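Local coordinates for KLLA0F12672p (Kluyveromyces lactis, PDB 4M3O), which probably dephosphorylates the C-terminal heptapeptide repeats of RNA polymerase II, this chain being its N-terminal, zinc-binding part, at residues Q59-L64 with C74-C79; L37-D42 with Q66-V71. All coordinates share one frame; numbering follows the deposited sequence.

Interaction 1 of 2, residues Q59-L64 with C74-C79; sequences QDYADL and CGYPLC. With ZN (zinc ion), chain C.
Tyr-61 and Leu-64, one helical turn apart on helix 58-70, close on Pro-77 in the loop that carries two of the zinc ligands. The apolar contacts centre on the proline ring: Tyr-61 CE1 lies 3.9 Å from Pro-77 CG, and Leu-64 brings CD2 to 4.1 Å from the same carbon, with Gly-75 O also beside this methyl. Tyr-61 reaches the loop with its hydroxyl end, CG being anti to the backbone N (chi1 -176°), which sends the phenol out from the helix. Tyr-61 OH passes 3.4 Å from Pro-77 CD and meets the Tyr-76 ring at the edge, in plane, 3.7 Å from Tyr-76 CD1. The polar partner of this buried hydroxyl is Ser-120 of helix 114-125, so the phenol joins three parts of the core. Within the loop, Cys-79 N donates to Tyr-76 O at 2.9 Å, closing a type I turn, and a weak bond runs from Tyr-76 N to Cys-74 SG. Zinc is held by Cys-74 SG and Cys-79 SG, each at 2.3 Å, with Cys-112 and His-116 completing the set; Tyr-76 packs its ring against His-116. This is the three-cysteine, one-histidine zinc site of the Rtr1/RPAP2 family, its first ligand loop seated on a helix.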
ATOM      1  N   GLN A  59       1.421  -5.366   8.584  1.00 35.79           N
ATOM      2  CA  GLN A  59       0.975  -4.321   9.477  1.00 33.29           C
ATOM      3  C   GLN A  59       1.004  -2.920   8.829  1.00 33.46           C
ATOM      4  O   GLN A  59       0.140  -2.136   9.098  1.00 35.97           O
ATOM      5  CB  GLN A  59       1.864  -4.252  10.731  1.00 39.94           C
ATOM      6  CG  GLN A  59       1.300  -3.249  11.767  1.00 44.82           C
ATOM      7  CD  GLN A  59      -0.092  -3.661  12.184  1.00 48.57           C
ATOM      8  OE1 GLN A  59      -0.290  -4.805  12.569  1.00 50.13           O
ATOM      9  NE2 GLN A  59      -1.069  -2.769  12.039  1.00 52.34           N
ATOM     10  N   ASP A  60       2.013  -2.601   8.042  1.00 32.66           N
ATOM     11  CA  ASP A  60       2.021  -1.314   7.326  1.00 35.06           C
ATOM     12  C   ASP A  60       0.855  -1.214   6.378  1.00 30.72           C
ATOM     13  O   ASP A  60       0.329  -0.152   6.184  1.00 32.49           O
ATOM     14  CB  ASP A  60       3.272  -1.126   6.429  1.00 38.11           C
ATOM     15  CG  ASP A  60       4.581  -1.154   7.175  1.00 40.76           C
ATOM     16  OD1 ASP A  60       4.601  -0.811   8.401  1.00 41.33           O
ATOM     17  OD2 ASP A  60       5.586  -1.530   6.492  1.00 42.15           O
ATOM     18  N   TYR A  61       0.478  -2.336   5.755  1.00 31.44           N
ATOM     19  CA  TYR A  61      -0.705  -2.385   4.893  1.00 28.65           C
ATOM     20  C   TYR A  61      -1.991  -2.130   5.677  1.00 30.09           C
ATOM     21  O   TYR A  61      -2.776  -1.274   5.281  1.00 32.99           O
ATOM     22  CB  TYR A  61      -0.833  -3.706   4.077  1.00 28.61           C
ATOM     23  CG  TYR A  61      -2.023  -3.674   3.137  1.00 27.36           C
ATOM     24  CD1 TYR A  61      -1.979  -2.981   1.899  1.00 31.37           C
ATOM     25  CD2 TYR A  61      -3.202  -4.287   3.472  1.00 30.36           C
ATOM     26  CE1 TYR A  61      -3.058  -2.953   1.035  1.00 29.95           C
ATOM     27  CE2 TYR A  61      -4.298  -4.235   2.626  1.00 30.96           C
ATOM     28  CZ  TYR A  61      -4.223  -3.556   1.412  1.00 31.84           C
ATOM     29  OH  TYR A  61      -5.340  -3.532   0.628  1.00 30.89           O
ATOM     30  N   ALA A  62      -2.188  -2.828   6.769  1.00 30.58           N
ATOM     31  CA  ALA A  62      -3.340  -2.547   7.673  1.00 32.93           C
ATOM     32  C   ALA A  62      -3.396  -1.090   8.104  1.00 33.96           C
ATOM     33  O   ALA A  62      -4.480  -0.503   8.139  1.00 34.84           O
ATOM     34  CB  ALA A  62      -3.315  -3.431   8.930  1.00 36.31           C
ATOM     35  N   ASP A  63      -2.247  -0.486   8.407  1.00 34.03           N
ATOM     36  CA  ASP A  63      -2.243   0.912   8.761  1.00 35.89           C
ATOM     37  C   ASP A  63      -2.573   1.804   7.544  1.00 41.31           C
ATOM     38  O   ASP A  63      -3.291   2.803   7.698  1.00 38.71           O
ATOM     39  CB  ASP A  63      -0.876   1.318   9.331  1.00 47.19           C
ATOM     40  CG  ASP A  63      -0.454   0.451  10.581  1.00 49.98           C
ATOM     41  OD1 ASP A  63      -1.305  -0.178  11.244  1.00 55.75           O
ATOM     42  OD2 ASP A  63       0.754   0.368  10.875  1.00 53.53           O
ATOM     43  N   LEU A  64      -2.048   1.441   6.354  1.00 37.00           N
ATOM     44  CA  LEU A  64      -2.444   2.100   5.110  1.00 37.55           C
ATOM     45  C   LEU A  64      -3.981   2.179   4.997  1.00 38.64           C
ATOM     46  O   LEU A  64      -4.568   3.235   4.677  1.00 41.33           O
ATOM     47  CB  LEU A  64      -1.820   1.373   3.913  1.00 42.40           C
ATOM     48  CG  LEU A  64      -1.967   1.958   2.504  1.00 44.93           C
ATOM     49  CD1 LEU A  64      -1.193   1.233   1.424  1.00 45.10           C
ATOM     50  CD2 LEU A  64      -3.395   1.962   2.049  1.00 53.04           C
ATOM     51  N   CYS A  74     -11.901   4.146   0.357  1.00 37.93           N
ATOM     52  CA  CYS A  74     -11.861   2.682   0.412  1.00 37.79           C
ATOM     53  C   CYS A  74     -10.426   2.222   0.723  1.00 35.06           C
ATOM     54  O   CYS A  74      -9.440   2.776   0.203  1.00 36.06           O
ATOM     55  CB  CYS A  74     -12.334   2.046  -0.893  1.00 36.02           C
ATOM     56  SG  CYS A  74     -12.284   0.205  -0.890  1.00 35.44           S
ATOM     57  N   GLY A  75     -10.342   1.254   1.613  1.00 32.67           N
ATOM     58  CA  GLY A  75      -9.086   0.707   2.059  1.00 36.50           C
ATOM     59  C   GLY A  75      -8.209   0.147   0.955  1.00 33.16           C
ATOM     60  O   GLY A  75      -6.991   0.302   0.994  1.00 32.34           O
ATOM     61  N   TYR A  76      -8.829  -0.455  -0.026  1.00 33.37           N
ATOM     62  CA  TYR A  76      -8.083  -1.069  -1.161  1.00 36.88           C
ATOM     63  C   TYR A  76      -7.499   0.009  -2.060  1.00 35.22           C
ATOM     64  O   TYR A  76      -8.246   0.791  -2.640  1.00 36.25           O
ATOM     65  CB  TYR A  76      -8.970  -2.035  -1.953  1.00 34.83           C
ATOM     66  CG  TYR A  76      -8.276  -2.983  -2.935  1.00 30.61           C
ATOM     67  CD1 TYR A  76      -7.173  -3.745  -2.544  1.00 30.47           C
ATOM     68  CD2 TYR A  76      -8.770  -3.130  -4.252  1.00 34.43           C
ATOM     69  CE1 TYR A  76      -6.585  -4.643  -3.398  1.00 32.28           C
ATOM     70  CE2 TYR A  76      -8.185  -4.040  -5.153  1.00 34.61           C
ATOM     71  CZ  TYR A  76      -7.076  -4.760  -4.732  1.00 35.59           C
ATOM     72  OH  TYR A  76      -6.467  -5.674  -5.537  1.00 35.32           O
ATOM     73  N   PRO A  77      -6.145   0.112  -2.089  1.00 37.44           N
ATOM     74  CA  PRO A  77      -5.441   1.239  -2.707  1.00 36.98           C
ATOM     75  C   PRO A  77      -5.769   1.512  -4.208  1.00 36.65           C
ATOM     76  O   PRO A  77      -5.684   2.625  -4.624  1.00 38.55           O
ATOM     77  CB  PRO A  77      -3.934   0.909  -2.499  1.00 37.15           C
ATOM     78  CG  PRO A  77      -3.898  -0.105  -1.429  1.00 39.28           C
ATOM     79  CD  PRO A  77      -5.226  -0.803  -1.388  1.00 36.67           C
ATOM     80  N   LEU A  78      -6.187   0.505  -4.962  1.00 36.63           N
ATOM     81  CA  LEU A  78      -6.633   0.690  -6.358  1.00 40.57           C
ATOM     82  C   LEU A  78      -7.986   1.385  -6.503  1.00 42.56           C
ATOM     83  O   LEU A  78      -8.350   1.749  -7.600  1.00 44.77           O
ATOM     84  CB  LEU A  78      -6.754  -0.633  -7.040  1.00 38.25           C
ATOM     85  CG  LEU A  78      -5.441  -1.347  -7.364  1.00 38.59           C
ATOM     86  CD1 LEU A  78      -5.824  -2.779  -7.690  1.00 39.00           C
ATOM     87  CD2 LEU A  78      -4.759  -0.683  -8.584  1.00 38.54           C
ATOM     88  N   CYS A  79      -8.701   1.581  -5.409  1.00 37.47           N
ATOM     89  CA  CYS A  79     -10.056   2.099  -5.472  1.00 41.74           C
ATOM     90  C   CYS A  79     -10.097   3.602  -5.254  1.00 43.50           C
ATOM     91  O   CYS A  79      -9.381   4.129  -4.384  1.00 48.72           O
ATOM     92  CB  CYS A  79     -10.859   1.481  -4.347  1.00 39.62           C
ATOM     93  SG  CYS A  79     -12.653   1.668  -4.459  1.00 36.82           S
TER
HETATM   94 ZN    ZN C 300     -13.244   0.002  -2.992  1.00 39.82          ZN

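Interaction 2 of 2, residues L37-D42 with Q66-V71; sequences LLITKD and QERNLV
Arg-68 NH1 serves two acceptors of segment 37-42 at once, the carbonyl of Leu-38 and the carboxylate of Asp-42. The bond from Arg-68 NH1 to Leu-38 O is 2.8 Å long, lies in the guanidinium plane and meets the carbonyl nearly head-on (C=O...N angle 163°), satisfying an oxygen near the end of helix 24-40. Asp-42 OD1 takes 3.1 Å bonds from both Arg-68 NH1 and Arg-68 NH2: NH1 meets the anti lone pair of OD1, whereas NH2 comes from above the carboxylate plane. With carboxylate and guanidinium planes 72° apart, this is an end-on salt bridge to one oxygen, not a coplanar pair. The bend at chi3 (62°) turns the guanidinium toward Asp-42. Arg-68 thus joins the C-terminal ends of two helices, 24-40 and 58-70, beside the zinc-binding loop. Its remaining donors turn to that loop, NE to Cys-74 O and NH2 weakly to Cys-79 O, while Asp-42 OD1 also pairs with Arg-73, so that two arginines supply donors to this one oxygen. Alongside, Ile-39 CG2 packs 3.9 Å from Arg-68 CG and 4.0 Å from Glu-67 CB, and Ile-39 CD1 reaches Val-71 CG2 at 4.3 Å.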
ATOM      1  N   LEU A  37       1.853   9.185   0.114  1.00 41.14           N
ATOM      2  CA  LEU A  37       1.492   9.231  -1.300  1.00 42.50           C
ATOM      3  C   LEU A  37       0.249   8.405  -1.521  1.00 40.99           C
ATOM      4  O   LEU A  37      -0.653   8.807  -2.274  1.00 42.85           O
ATOM      5  CB  LEU A  37       2.612   8.660  -2.179  1.00 45.41           C
ATOM      6  CG  LEU A  37       2.346   8.818  -3.686  1.00 48.85           C
ATOM      7  CD1 LEU A  37       2.180  10.294  -4.046  1.00 50.89           C
ATOM      8  CD2 LEU A  37       3.489   8.199  -4.489  1.00 48.02           C
ATOM      9  N   LEU A  38       0.150   7.267  -0.829  1.00 38.64           N
ATOM     10  CA  LEU A  38      -1.013   6.372  -1.110  1.00 39.73           C
ATOM     11  C   LEU A  38      -2.311   6.747  -0.382  1.00 42.65           C
ATOM     12  O   LEU A  38      -3.322   6.072  -0.525  1.00 42.99           O
ATOM     13  CB  LEU A  38      -0.632   4.922  -0.812  1.00 41.18           C
ATOM     14  CG  LEU A  38       0.571   4.446  -1.660  1.00 42.92           C
ATOM     15  CD1 LEU A  38       1.027   3.058  -1.307  1.00 43.53           C
ATOM     16  CD2 LEU A  38       0.242   4.562  -3.136  1.00 45.74           C
ATOM     17  N   ILE A  39      -2.284   7.813   0.403  1.00 43.23           N
ATOM     18  CA  ILE A  39      -3.534   8.388   0.945  1.00 48.26           C
ATOM     19  C   ILE A  39      -4.011   9.649   0.210  1.00 47.68           C
ATOM     20  O   ILE A  39      -5.209   9.979   0.265  1.00 52.58           O
ATOM     21  CB  ILE A  39      -3.433   8.675   2.452  1.00 50.22           C
ATOM     22  CG1 ILE A  39      -2.486   9.848   2.686  1.00 58.16           C
ATOM     23  CG2 ILE A  39      -3.006   7.397   3.157  1.00 49.94           C
ATOM     24  CD1 ILE A  39      -3.109  10.953   3.517  1.00 60.96           C
ATOM     25  N   THR A  40      -3.079  10.332  -0.469  1.00 47.84           N
ATOM     26  CA  THR A  40      -3.371  11.482  -1.310  1.00 49.05           C
ATOM     27  C   THR A  40      -3.856  11.007  -2.654  1.00 48.88           C
ATOM     28  O   THR A  40      -4.714  11.663  -3.234  1.00 52.66           O
ATOM     29  CB  THR A  40      -2.147  12.403  -1.476  1.00 50.09           C
ATOM     30  OG1 THR A  40      -0.979  11.628  -1.781  1.00 61.63           O
ATOM     31  CG2 THR A  40      -1.896  13.081  -0.200  1.00 54.20           C
ATOM     32  N   LYS A  41      -3.353   9.846  -3.109  1.00 46.10           N
ATOM     33  CA  LYS A  41      -3.651   9.283  -4.441  1.00 48.04           C
ATOM     34  C   LYS A  41      -3.962   7.792  -4.349  1.00 47.77           C
ATOM     35  O   LYS A  41      -3.605   7.147  -3.345  1.00 50.49           O
ATOM     36  CB  LYS A  41      -2.431   9.412  -5.359  1.00 53.23           C
ATOM     37  CG  LYS A  41      -2.046  10.842  -5.618  1.00 60.45           C
ATOM     38  CD  LYS A  41      -0.737  10.952  -6.375  1.00 67.74           C
ATOM     39  CE  LYS A  41      -0.544  12.406  -6.812  1.00 70.87           C
ATOM     40  NZ  LYS A  41       0.509  12.532  -7.850  1.00 69.47           N
ATOM     41  N   ASP A  42      -4.601   7.255  -5.395  1.00 44.30           N
ATOM     42  CA  ASP A  42      -4.918   5.837  -5.474  1.00 46.38           C
ATOM     43  C   ASP A  42      -3.940   5.257  -6.442  1.00 45.96           C
ATOM     44  O   ASP A  42      -3.371   5.990  -7.237  1.00 45.66           O
ATOM     45  CB  ASP A  42      -6.350   5.614  -5.908  1.00 48.15           C
ATOM     46  CG  ASP A  42      -7.352   6.408  -5.036  1.00 53.58           C
ATOM     47  OD1 ASP A  42      -7.176   6.481  -3.798  1.00 51.33           O
ATOM     48  OD2 ASP A  42      -8.336   6.946  -5.592  1.00 53.84           O
ATOM     49  N   GLN A  66      -6.208   1.962   7.305  1.00 42.86           N
ATOM     50  CA  GLN A  66      -6.798   2.846   8.332  1.00 46.49           C
ATOM     51  C   GLN A  66      -6.666   4.327   7.915  1.00 45.04           C
ATOM     52  O   GLN A  66      -7.609   5.072   7.896  1.00 41.11           O
ATOM     53  CB  GLN A  66      -6.028   2.658   9.637  1.00 54.82           C
ATOM     54  CG  GLN A  66      -6.900   2.252  10.786  1.00 67.36           C
ATOM     55  CD  GLN A  66      -7.384   0.825  10.670  1.00 75.14           C
ATOM     56  OE1 GLN A  66      -8.290   0.497   9.884  1.00 77.36           O
ATOM     57  NE2 GLN A  66      -6.793  -0.046  11.485  1.00 86.74           N
ATOM     58  N   GLU A  67      -5.455   4.724   7.597  1.00 40.45           N
ATOM     59  CA  GLU A  67      -5.180   6.103   7.171  1.00 47.64           C
ATOM     60  C   GLU A  67      -6.002   6.473   5.941  1.00 46.49           C
ATOM     61  O   GLU A  67      -6.519   7.599   5.855  1.00 45.26           O
ATOM     62  CB  GLU A  67      -3.695   6.252   6.889  1.00 49.97           C
ATOM     63  CG  GLU A  67      -3.008   7.493   7.344  1.00 62.94           C
ATOM     64  CD  GLU A  67      -3.170   7.715   8.805  1.00 65.03           C
ATOM     65  OE1 GLU A  67      -3.768   8.739   9.134  1.00 72.17           O
ATOM     66  OE2 GLU A  67      -2.723   6.859   9.591  1.00 72.23           O
ATOM     67  N   ARG A  68      -6.207   5.524   5.022  1.00 41.44           N
ATOM     68  CA  ARG A  68      -7.056   5.829   3.856  1.00 37.21           C
ATOM     69  C   ARG A  68      -8.520   6.057   4.255  1.00 36.78           C
ATOM     70  O   ARG A  68      -9.217   6.978   3.732  1.00 36.31           O
ATOM     71  CB  ARG A  68      -6.949   4.754   2.768  1.00 35.53           C
ATOM     72  CG  ARG A  68      -5.697   4.859   1.885  1.00 36.53           C
ATOM     73  CD  ARG A  68      -5.579   3.680   0.950  1.00 36.46           C
ATOM     74  NE  ARG A  68      -6.680   3.561   0.008  1.00 38.88           N
ATOM     75  CZ  ARG A  68      -6.723   4.204  -1.154  1.00 39.78           C
ATOM     76  NH1 ARG A  68      -5.723   5.039  -1.482  1.00 39.37           N
ATOM     77  NH2 ARG A  68      -7.781   4.032  -1.970  1.00 39.55           N
ATOM     78  N   ASN A  69      -9.002   5.228   5.169  1.00 34.22           N
ATOM     79  CA  ASN A  69     -10.349   5.421   5.668  1.00 36.99           C
ATOM     80  C   ASN A  69     -10.574   6.830   6.369  1.00 37.28           C
ATOM     81  O   ASN A  69     -11.600   7.452   6.189  1.00 37.47           O
ATOM     82  CB  ASN A  69     -10.700   4.288   6.635  1.00 38.76           C
ATOM     83  CG  ASN A  69     -10.843   2.937   5.951  1.00 40.38           C
ATOM     84  OD1 ASN A  69     -10.908   2.813   4.704  1.00 41.26           O
ATOM     85  ND2 ASN A  69     -10.889   1.916   6.768  1.00 35.76           N
ATOM     86  N   LEU A  70      -9.588   7.297   7.110  1.00 37.38           N
ATOM     87  CA  LEU A  70      -9.636   8.624   7.775  1.00 45.29           C
ATOM     88  C   LEU A  70      -9.739   9.773   6.805  1.00 46.86           C
ATOM     89  O   LEU A  70     -10.132  10.836   7.208  1.00 45.96           O
ATOM     90  CB  LEU A  70      -8.400   8.883   8.635  1.00 45.16           C
ATOM     91  CG  LEU A  70      -8.218   7.929   9.805  1.00 46.99           C
ATOM     92  CD1 LEU A  70      -6.853   8.165  10.414  1.00 48.93           C
ATOM     93  CD2 LEU A  70      -9.285   8.227  10.839  1.00 47.49           C
ATOM     94  N   VAL A  71      -9.341   9.574   5.550  1.00 42.85           N
ATOM     95  CA  VAL A  71      -9.569  10.595   4.507  1.00 47.48           C
ATOM     96  C   VAL A  71     -10.696  10.137   3.529  1.00 40.96           C
ATOM     97  O   VAL A  71     -10.813  10.558   2.376  1.00 43.88           O
ATOM     98  CB  VAL A  71      -8.248  10.922   3.805  1.00 53.05           C
ATOM     99  CG1 VAL A  71      -8.403  12.090   2.841  1.00 61.42           C
ATOM    100  CG2 VAL A  71      -7.165  11.242   4.844  1.00 58.10           C
TER

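From the N terminus the chain runs through helix 24-40 into segment 37-42, passes helix 46-52, and enters helix 58-70, whose first half supplies segment 59-64 and whose C-terminal end, with the residue after it, supplies 66-71. Interaction 2 closes the loop between the ends of helices 24-40 and 58-70. Interaction 1 closes a shorter one, in which the chain leaves helix 58-70 and folds back on it through 74-79. The two loops cross, since their segments alternate along the sequence, and both use helix 58-70. They touch directly, Pro-77 O packing 3.3 Å from Asp-42 CB. Between them they join helix 24-40, helix 58-70 and the zinc loop.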